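Local structure of DUF192 domain-containing protein (Novosphingobium aromaticivorans, 3M7A) at residues F36-R42 with E60-L66; I86-G90 with A112-A118. The protein is of unknown function but belongs to the DUF192 (COG1430) family and is built around a mixed beta-sheet. All blocks are in the same frame, centred on the assembly; numbering follows the deposited sequence. Where two conformers were deposited one is given.

Interactions 1 and 2 join one mixed sheet by two kinds of pairing. Interaction 1 is a regular parallel ladder between 36-42 and 60-66; interaction 2 is a short antiparallel pairing of 86-90 with 112-118 that carries a beta bulge. Their centres lie about 14 Å apart, and both reach the same sheet, in which strand 118-123 runs between strands 61-66 and 84-89. The methyl of A118 joins them directly: its CB is 3.5 Å from F65 O and 3.8 Å from L66 CD2. No active site is known; a bound 1,2-ethanediol, probably from the crystallisation liquor, lies about 4 Å from the R42 side chain.

Interaction 1: residues F36-R42 with E60-L66; sequences FRSELAR and EEGMIFL
The guanidinium of R42 lies with one face against L66, whose CD1 comes within 3.8 Å of R42 NH2, while a water in the guanidinium plane is bound at its edge by NH1. That water also donates to L66 O, closing a bridge from side chain to backbone. A bend at chi3 (-73°) brings the arginine end back over the leucine. The rings of F36 and F65 meet the partner strand obliquely: F36 CD1 approaches E61 O, and F65 CD2 is 4.1 Å from the methyl of A41, the F65 ring also meeting F75 edge-to-face. The carboxylate of E39 is touched by the terminal methyl of selenomethionine M63, whose CE is 3.6 Å from E39 OE1; the same OE1 forms a salt bridge with R54 and a hydrogen bond with S18. A second water donates to E39 OE2 and G62 O. On the other side of the sheet, S38 CB packs on I64 CG2, and the side chains of L40 and L66 cross at about a right angle, their CD1 atoms 4.0 Å apart.

Between the two layers of side chains run six backbone hydrogen bonds. Those of I64 N to E39 O and A41 N to I64 O are each 2.8 Å long, whereas G62 N reaches R37 O from well above the carbonyl plane (48°). The two strand segments cross at -37°, the twist of the sheet. With helix 44-49 in the connection between them, strands 32-41 and 61-66 form a beta-alpha-beta unit, whose parallel pairing stands within an otherwise antiparallel sheet.

Interaction 2: residues I86-G90 with A112-A118; sequences IIFVG and AAGPTLA
Three backbone hydrogen bonds join V89 to the chain at L117 and A118. V89 N donates to A118 O at 2.8 Å, and V89 O receives two donors in return, L117 N at 2.9 Å and the longer A118 N at 3.3 Å. The first of these meets the carbonyl almost end-on, although its hydrogen is poorly aligned (N-H...O 130°); the second is straighter at hydrogen (167°) but approaches the carbonyl from a tilted direction. Two consecutive residues thus face one, which defines a classic beta bulge at the start of the antiparallel pairing.

Apolar contacts fall into two groups. The ring of F88 receives A112 on one face: A112 CA stands over the ring centre, and A112 CB comes to 3.4 Å from F88 CD1. T116 CG2 lies near the plane at the ring's edge, so the turn reaches the phenylalanine from two directions. Within the bulge, V89 CB packs on A118 CB at 4.0 Å.

L117 brings CB and CD2 against a polar neighbour, the G90 carbonyl, with CB 3.4 Å from G90 O. Within the turn, T116 OG1 donates to G114 O at 2.8 Å. Its chi1 of -52° puts the hydroxyl beside the backbone N, on the way back to that carbonyl, and OG1 also forms a hydrogen bond with A73 N.

The chain turns its corner at A113 and G114, passing from strand 110-112, which pairs with 72-75, to strand 118-123. Strand 84-89 extends the V89-A118 pairing along 118-123 through the backbone bond of I87 with L120, while strand 95-102 lies along its other edge.

Interaction 1: residues F36-R42 with E60-L66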
# COMPACT_ATOMS: atom_id res chain seq x y z
N PHE A 36 2.30 -8.80 -0.14
CA PHE A 36 0.92 -8.37 0.04
C PHE A 36 0.13 -8.62 -1.23
O PHE A 36 0.51 -8.11 -2.28
CB PHE A 36 0.86 -6.89 0.43
CG PHE A 36 1.67 -6.58 1.65
CD1 PHE A 36 1.15 -6.79 2.91
CD2 PHE A 36 2.98 -6.13 1.55
CE1 PHE A 36 1.89 -6.53 4.05
CE2 PHE A 36 3.74 -5.88 2.68
CZ PHE A 36 3.20 -6.06 3.93
N ARG A 37 -0.99 -9.33 -1.13
CA ARG A 37 -1.92 -9.43 -2.24
C ARG A 37 -2.74 -8.14 -2.26
O ARG A 37 -3.55 -7.92 -1.35
CB ARG A 37 -2.85 -10.64 -2.07
CG ARG A 37 -2.22 -11.99 -1.98
CD ARG A 37 -1.65 -12.42 -3.24
NE ARG A 37 -2.62 -12.52 -4.33
CZ ARG A 37 -2.32 -12.89 -5.57
NH1 ARG A 37 -1.05 -13.19 -5.89
NH2 ARG A 37 -3.28 -12.92 -6.50
N SER A 38 -2.51 -7.31 -3.26
CA SER A 38 -2.97 -5.93 -3.23
C SER A 38 -3.94 -5.59 -4.35
O SER A 38 -3.65 -5.81 -5.51
CB SER A 38 -1.74 -5.02 -3.32
OG SER A 38 -0.85 -5.27 -2.26
N GLU A 39 -5.07 -5.01 -3.98
CA GLU A 39 -5.95 -4.40 -4.97
C GLU A 39 -5.21 -3.27 -5.66
O GLU A 39 -4.56 -2.46 -4.98
CB GLU A 39 -7.17 -3.83 -4.26
CG GLU A 39 -8.18 -4.90 -3.84
CD GLU A 39 -9.22 -4.29 -2.92
OE1 GLU A 39 -10.21 -3.76 -3.45
OE2 GLU A 39 -9.00 -4.26 -1.67
N LEU A 40 -5.39 -3.14 -6.98
CA LEU A 40 -4.68 -2.15 -7.77
C LEU A 40 -5.63 -1.00 -8.10
O LEU A 40 -6.60 -1.17 -8.86
CB LEU A 40 -4.14 -2.81 -9.04
CG LEU A 40 -3.11 -2.06 -9.87
CD1 LEU A 40 -2.61 -2.96 -11.01
CD2 LEU A 40 -3.68 -0.75 -10.42
N ALA A 41 -5.35 0.15 -7.51
CA ALA A 41 -6.10 1.37 -7.79
C ALA A 41 -5.25 2.21 -8.73
O ALA A 41 -4.12 2.58 -8.40
CB ALA A 41 -6.35 2.14 -6.50
N ARG A 42 -5.80 2.49 -9.91
CA ARG A 42 -5.05 3.23 -10.92
C ARG A 42 -5.63 4.59 -11.29
O ARG A 42 -4.91 5.58 -11.34
CB ARG A 42 -4.91 2.43 -12.19
CG ARG A 42 -3.77 2.91 -12.98
CD ARG A 42 -3.48 2.14 -14.17
NE ARG A 42 -2.89 0.81 -14.03
CZ ARG A 42 -1.58 0.51 -14.00
NH1 ARG A 42 -0.64 1.45 -13.93
NH2 ARG A 42 -1.22 -0.75 -14.06
N GLU A 60 -1.96 -10.03 5.12
CA GLU A 60 -1.46 -10.56 3.86
C GLU A 60 -1.94 -9.76 2.65
O GLU A 60 -1.62 -10.11 1.52
CB GLU A 60 -1.92 -12.04 3.73
CG GLU A 60 -3.39 -12.32 3.30
CD GLU A 60 -4.44 -12.18 4.40
OE1 GLU A 60 -4.12 -11.90 5.56
OE2 GLU A 60 -5.63 -12.41 4.08
N GLU A 61 -2.79 -8.76 2.91
CA GLU A 61 -3.46 -7.97 1.87
C GLU A 61 -3.03 -6.51 1.94
O GLU A 61 -2.47 -6.05 2.92
CB GLU A 61 -4.98 -8.08 2.04
CG GLU A 61 -5.51 -9.50 1.92
CD GLU A 61 -7.01 -9.58 2.11
OE1 GLU A 61 -7.56 -8.88 2.99
OE2 GLU A 61 -7.65 -10.35 1.37
N GLY A 62 -3.33 -5.78 0.88
CA GLY A 62 -3.11 -4.36 0.85
C GLY A 62 -3.86 -3.73 -0.30
O GLY A 62 -4.66 -4.37 -0.97
N MSE A 63 -3.59 -2.45 -0.52
CA MSE A 63 -4.03 -1.77 -1.74
C MSE A 63 -2.81 -1.02 -2.28
O MSE A 63 -2.15 -0.30 -1.52
CB MSE A 63 -5.19 -0.82 -1.51
CG MSE A 63 -5.69 -0.13 -2.79
SE MSE A 63 -7.30 0.86 -2.61
CE MSE A 63 -8.56 -0.62 -2.73
N ILE A 64 -2.54 -1.19 -3.56
CA ILE A 64 -1.45 -0.52 -4.25
C ILE A 64 -2.06 0.51 -5.22
O ILE A 64 -2.95 0.19 -6.00
CB ILE A 64 -0.50 -1.56 -4.96
CG1 ILE A 64 0.72 -0.87 -5.60
CG2 ILE A 64 -1.22 -2.39 -6.00
CD1 ILE A 64 1.79 -0.48 -4.63
N PHE A 65 -1.56 1.73 -5.13
CA PHE A 65 -1.99 2.88 -5.89
C PHE A 65 -0.87 3.19 -6.87
O PHE A 65 0.23 3.52 -6.44
CB PHE A 65 -2.22 4.08 -4.97
CG PHE A 65 -3.27 3.89 -3.88
CD1 PHE A 65 -3.06 3.03 -2.82
CD2 PHE A 65 -4.43 4.65 -3.88
CE1 PHE A 65 -4.01 2.90 -1.83
CE2 PHE A 65 -5.38 4.52 -2.88
CZ PHE A 65 -5.17 3.65 -1.85
N LEU A 66 -1.10 3.04 -8.17
CA LEU A 66 -0.06 3.20 -9.19
C LEU A 66 -0.32 4.49 -9.93
O LEU A 66 -1.42 4.72 -10.45
CB LEU A 66 -0.02 2.02 -10.16
CG LEU A 66 0.40 0.69 -9.57
CD1 LEU A 66 0.46 -0.36 -10.71
CD2 LEU A 66 1.72 0.79 -8.76
O HOH W 1 -7.15 -5.72 -0.50
O HOH W 2 -1.06 4.46 -13.19

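Interaction 2: residues I86-G90 with A112-A118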
# COMPACT_ATOMS: atom_id res chain seq x y z
N ILE A 86 0.50 3.92 5.53
CA ILE A 86 0.53 4.41 4.15
C ILE A 86 2.00 4.57 3.74
O ILE A 86 2.71 5.43 4.24
CB ILE A 86 -0.27 5.71 3.98
CG1 ILE A 86 -1.69 5.56 4.57
CG2 ILE A 86 -0.37 6.10 2.50
CD1 ILE A 86 -2.61 6.78 4.34
N ILE A 87 2.43 3.70 2.82
CA ILE A 87 3.82 3.59 2.43
C ILE A 87 3.99 4.24 1.06
O ILE A 87 3.43 3.78 0.07
CB ILE A 87 4.21 2.09 2.37
CG1 ILE A 87 3.98 1.39 3.73
CG2 ILE A 87 5.64 1.93 1.85
CD1 ILE A 87 3.98 -0.13 3.67
N PHE A 88 4.71 5.35 1.02
CA PHE A 88 4.86 6.14 -0.21
C PHE A 88 6.15 5.72 -0.92
O PHE A 88 7.23 5.68 -0.30
CB PHE A 88 4.94 7.62 0.13
CG PHE A 88 3.73 8.17 0.81
CD1 PHE A 88 2.64 8.62 0.08
CD2 PHE A 88 3.66 8.28 2.18
CE1 PHE A 88 1.54 9.18 0.70
CE2 PHE A 88 2.54 8.82 2.81
CZ PHE A 88 1.49 9.28 2.07
N VAL A 89 6.03 5.43 -2.21
CA VAL A 89 7.11 4.86 -3.01
C VAL A 89 7.53 5.87 -4.09
O VAL A 89 6.69 6.39 -4.84
CB VAL A 89 6.66 3.53 -3.64
CG1 VAL A 89 7.79 2.95 -4.50
CG2 VAL A 89 6.17 2.55 -2.58
N GLY A 90 8.83 6.14 -4.15
CA GLY A 90 9.41 7.04 -5.13
C GLY A 90 9.71 6.41 -6.48
O GLY A 90 9.37 5.26 -6.75
N ALA A 112 3.12 12.59 0.94
CA ALA A 112 4.33 11.93 0.50
C ALA A 112 5.50 12.89 0.64
O ALA A 112 5.34 14.11 0.60
CB ALA A 112 4.20 11.48 -0.98
N ALA A 113 6.71 12.32 0.69
CA ALA A 113 7.92 13.13 0.75
C ALA A 113 8.21 13.86 -0.55
O ALA A 113 9.01 14.77 -0.55
CB ALA A 113 9.10 12.22 1.07
N GLY A 114 7.59 13.45 -1.65
CA GLY A 114 7.88 14.00 -2.97
C GLY A 114 7.11 13.27 -4.04
O GLY A 114 6.20 12.49 -3.73
N PRO A 115 7.50 13.44 -5.32
CA PRO A 115 6.89 12.71 -6.43
C PRO A 115 6.71 11.24 -6.08
O PRO A 115 7.65 10.58 -5.65
CB PRO A 115 7.85 12.96 -7.59
CG PRO A 115 8.41 14.33 -7.29
CD PRO A 115 8.54 14.40 -5.78
N THR A 116 5.49 10.79 -6.25
CA THR A 116 5.06 9.49 -5.74
C THR A 116 4.67 8.58 -6.91
O THR A 116 3.66 8.83 -7.59
CB THR A 116 3.85 9.66 -4.83
OG1 THR A 116 4.14 10.65 -3.84
CG2 THR A 116 3.48 8.36 -4.14
N LEU A 117 5.48 7.55 -7.16
CA LEU A 117 5.21 6.55 -8.19
C LEU A 117 4.11 5.58 -7.75
O LEU A 117 3.32 5.13 -8.57
CB LEU A 117 6.52 5.81 -8.51
CG LEU A 117 6.38 4.70 -9.55
CD1 LEU A 117 5.97 5.25 -10.92
CD2 LEU A 117 7.71 3.95 -9.66
N ALA A 118 4.12 5.20 -6.48
CA ALA A 118 3.14 4.24 -5.96
C ALA A 118 2.92 4.49 -4.48
O ALA A 118 3.74 5.10 -3.81
CB ALA A 118 3.63 2.80 -6.20